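PDB 1TWI: diaminopimelate decarboxylase from Methanocaldococcus jannaschii, which catalyses the pyridoxal-phosphate-dependent decarboxylation of meso-diaminopimelate to L-lysine, the last step of lysine biosynthesis by the diaminopimelate pathway. Local coordinates for residues A[325-330]-A[335-340]. Sequence-based numbering, arbitrary orientation.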
loop_
_atom_site.group_PDB
_atom_site.type_symbol
_atom_site.label_atom_id
_atom_site.label_comp_id
_atom_site.label_asym_id
_atom_site.label_seq_id
_atom_site.Cartn_x
_atom_site.Cartn_y
_atom_site.Cartn_z
ATOM N N ASN A 325 6.301 4.129 0.731
ATOM C CA ASN A 325 5.291 4.239 1.805
ATOM C C ASN A 325 4.609 5.669 1.758
ATOM O O ASN A 325 3.458 5.873 2.207
ATOM C CB ASN A 325 5.965 4.017 3.177
ATOM C CG ASN A 325 6.905 5.161 3.540
ATOM O OD1 ASN A 325 7.981 5.346 2.919
ATOM N ND2 ASN A 325 6.493 5.961 4.528
ATOM N N ASP A 326 5.344 6.656 1.243
ATOM C CA ASP A 326 4.803 8.037 1.104
ATOM C C ASP A 326 3.903 8.183 -0.150
ATOM O O ASP A 326 2.967 9.009 -0.173
ATOM C CB ASP A 326 5.952 9.069 0.947
ATOM C CG ASP A 326 6.969 9.004 2.090
ATOM O OD1 ASP A 326 6.548 9.136 3.259
ATOM O OD2 ASP A 326 8.174 8.824 1.816
ATOM N N MET A 327 4.213 7.416 -1.191
ATOM C CA MET A 327 3.521 7.538 -2.471
ATOM C C MET A 327 3.760 6.209 -3.179
ATOM O O MET A 327 4.848 5.948 -3.700
ATOM C CB MET A 327 4.134 8.684 -3.255
ATOM C CG MET A 327 3.142 9.326 -4.250
ATOM S SD MET A 327 2.934 8.397 -5.801
ATOM C CE MET A 327 4.541 8.847 -6.712
ATOM N N MET A 328 2.723 5.385 -3.184
ATOM C CA MET A 328 2.795 4.021 -3.683
ATOM C C MET A 328 2.607 3.778 -5.172
ATOM O O MET A 328 2.782 2.626 -5.607
ATOM C CB MET A 328 1.736 3.179 -2.962
ATOM C CG MET A 328 1.967 3.048 -1.446
ATOM S SD MET A 328 3.235 1.753 -1.179
ATOM C CE MET A 328 2.105 0.322 -1.364
ATOM N N ARG A 329 2.273 4.806 -5.953
ATOM C CA ARG A 329 1.938 4.517 -7.370
ATOM C C ARG A 329 3.014 3.835 -8.203
ATOM O O ARG A 329 2.734 2.841 -8.868
ATOM C CB ARG A 329 1.430 5.760 -8.134
ATOM C CG ARG A 329 0.150 6.392 -7.627
ATOM C CD ARG A 329 -0.332 7.398 -8.727
ATOM N NE ARG A 329 -0.922 6.692 -9.852
ATOM C CZ ARG A 329 -0.554 6.768 -11.133
ATOM N NH1 ARG A 329 0.439 7.524 -11.566
ATOM N NH2 ARG A 329 -1.238 6.056 -12.011
ATOM N N PRO A 330 4.244 4.366 -8.202
ATOM C CA PRO A 330 5.269 3.676 -9.009
ATOM C C PRO A 330 5.558 2.244 -8.537
ATOM O O PRO A 330 5.611 1.316 -9.367
ATOM C CB PRO A 330 6.505 4.574 -8.880
ATOM C CG PRO A 330 5.900 5.990 -8.638
ATOM C CD PRO A 330 4.759 5.634 -7.642
ATOM N N ALA A 335 3.819 2.866 -12.400
ATOM C CA ALA A 335 3.268 4.045 -13.028
ATOM C C ALA A 335 4.264 5.205 -13.195
ATOM O O ALA A 335 5.122 5.485 -12.307
ATOM C CB ALA A 335 2.045 4.491 -12.222
ATOM N N TYR A 336 4.124 5.897 -14.323
ATOM C CA TYR A 336 4.971 7.034 -14.621
ATOM C C TYR A 336 4.548 8.389 -13.995
ATOM O O TYR A 336 3.389 8.820 -14.118
ATOM C CB TYR A 336 5.080 7.206 -16.167
ATOM C CG TYR A 336 6.066 8.283 -16.593
ATOM C CD1 TYR A 336 5.707 9.635 -16.612
ATOM C CD2 TYR A 336 7.390 7.948 -16.921
ATOM C CE1 TYR A 336 6.673 10.641 -16.943
ATOM C CE2 TYR A 336 8.334 8.917 -17.246
ATOM C CZ TYR A 336 7.975 10.255 -17.252
ATOM O OH TYR A 336 8.944 11.199 -17.557
ATOM N N HIS A 337 5.510 9.048 -13.326
ATOM C CA HIS A 337 5.344 10.402 -12.807
ATOM C C HIS A 337 6.566 11.196 -13.297
ATOM O O HIS A 337 7.654 10.676 -13.297
ATOM C CB HIS A 337 5.333 10.497 -11.276
ATOM C CG HIS A 337 4.113 9.899 -10.648
ATOM N ND1 HIS A 337 3.067 10.660 -10.159
ATOM C CD2 HIS A 337 3.771 8.604 -10.446
ATOM C CE1 HIS A 337 2.133 9.852 -9.678
ATOM N NE2 HIS A 337 2.536 8.599 -9.844
ATOM N N HIS A 338 6.347 12.423 -13.746
ATOM C CA HIS A 338 7.413 13.325 -14.181
ATOM C C HIS A 338 8.215 13.737 -12.907
ATOM O O HIS A 338 7.653 13.962 -11.850
ATOM C CB HIS A 338 6.767 14.554 -14.822
ATOM C CG HIS A 338 7.756 15.474 -15.442
ATOM N ND1 HIS A 338 7.775 16.834 -15.184
ATOM C CD2 HIS A 338 8.793 15.231 -16.282
ATOM C CE1 HIS A 338 8.779 17.394 -15.848
ATOM N NE2 HIS A 338 9.416 16.440 -16.514
ATOM N N ILE A 339 9.526 13.812 -13.021
ATOM C CA ILE A 339 10.375 14.141 -11.890
ATOM C C ILE A 339 11.429 15.150 -12.351
ATOM O O ILE A 339 11.986 14.983 -13.427
ATOM C CB ILE A 339 11.117 12.861 -11.381
ATOM C CG1 ILE A 339 10.085 11.837 -10.861
ATOM C CG2 ILE A 339 12.137 13.194 -10.240
ATOM C CD1 ILE A 339 10.678 10.420 -10.644
ATOM N N ILE A 340 11.704 16.175 -11.540
ATOM C CA ILE A 340 12.734 17.166 -11.854
ATOM C C ILE A 340 13.569 17.509 -10.606
ATOM O O ILE A 340 13.208 17.204 -9.454
ATOM C CB ILE A 340 12.139 18.533 -12.291
ATOM C CG1 ILE A 340 11.401 19.160 -11.093
ATOM C CG2 ILE A 340 11.145 18.368 -13.519
ATOM C CD1 ILE A 340 10.767 20.535 -11.445
#
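The terminal methyl of M327 lies over the centre of the H337 imidazole, a CH-pi contact with CE almost straight above the ring and 3.8 Å from its centroid. The contact belongs to the C-terminal beta domain of a fold type III PLP decarboxylase. It joins the turn that leads into the short helix 329-333 to the run that leaves it for strand 339-341. The bend of M327 at chi2 (-80°) sets SD beside the backbone of that turn, and the bend at chi3 (-76°) then swings CE over the ring. R329 N makes a weak capping bond to M327 SD, 3.7 Å away. R329 crosses the same imidazole at about a right angle. Its CD sits at the ring edge, in plane, 3.3 Å from H337 NE2. The guanidinium is turned 68° from the ring plane. The A335 methyl lies over one guanidinium face, offset toward its rim, with A335 CB 3.6 Å from R329 CZ. R329 lines the pocket of the bound lysine and probably binds substrate. Y255 adds a cation-pi contact to R329 and an edge-to-face contact to H337. H337 ND1 is hydrogen-bonded to F382 O, which helps to fix the ring's rotation. H337 NE2 is 2.9 Å from R329 NH1. P330 crosses H337 at about a right angle, and its CG lies 3.8 Å from H337 CD2. The same proline CG lies 3.8 Å from A335 O.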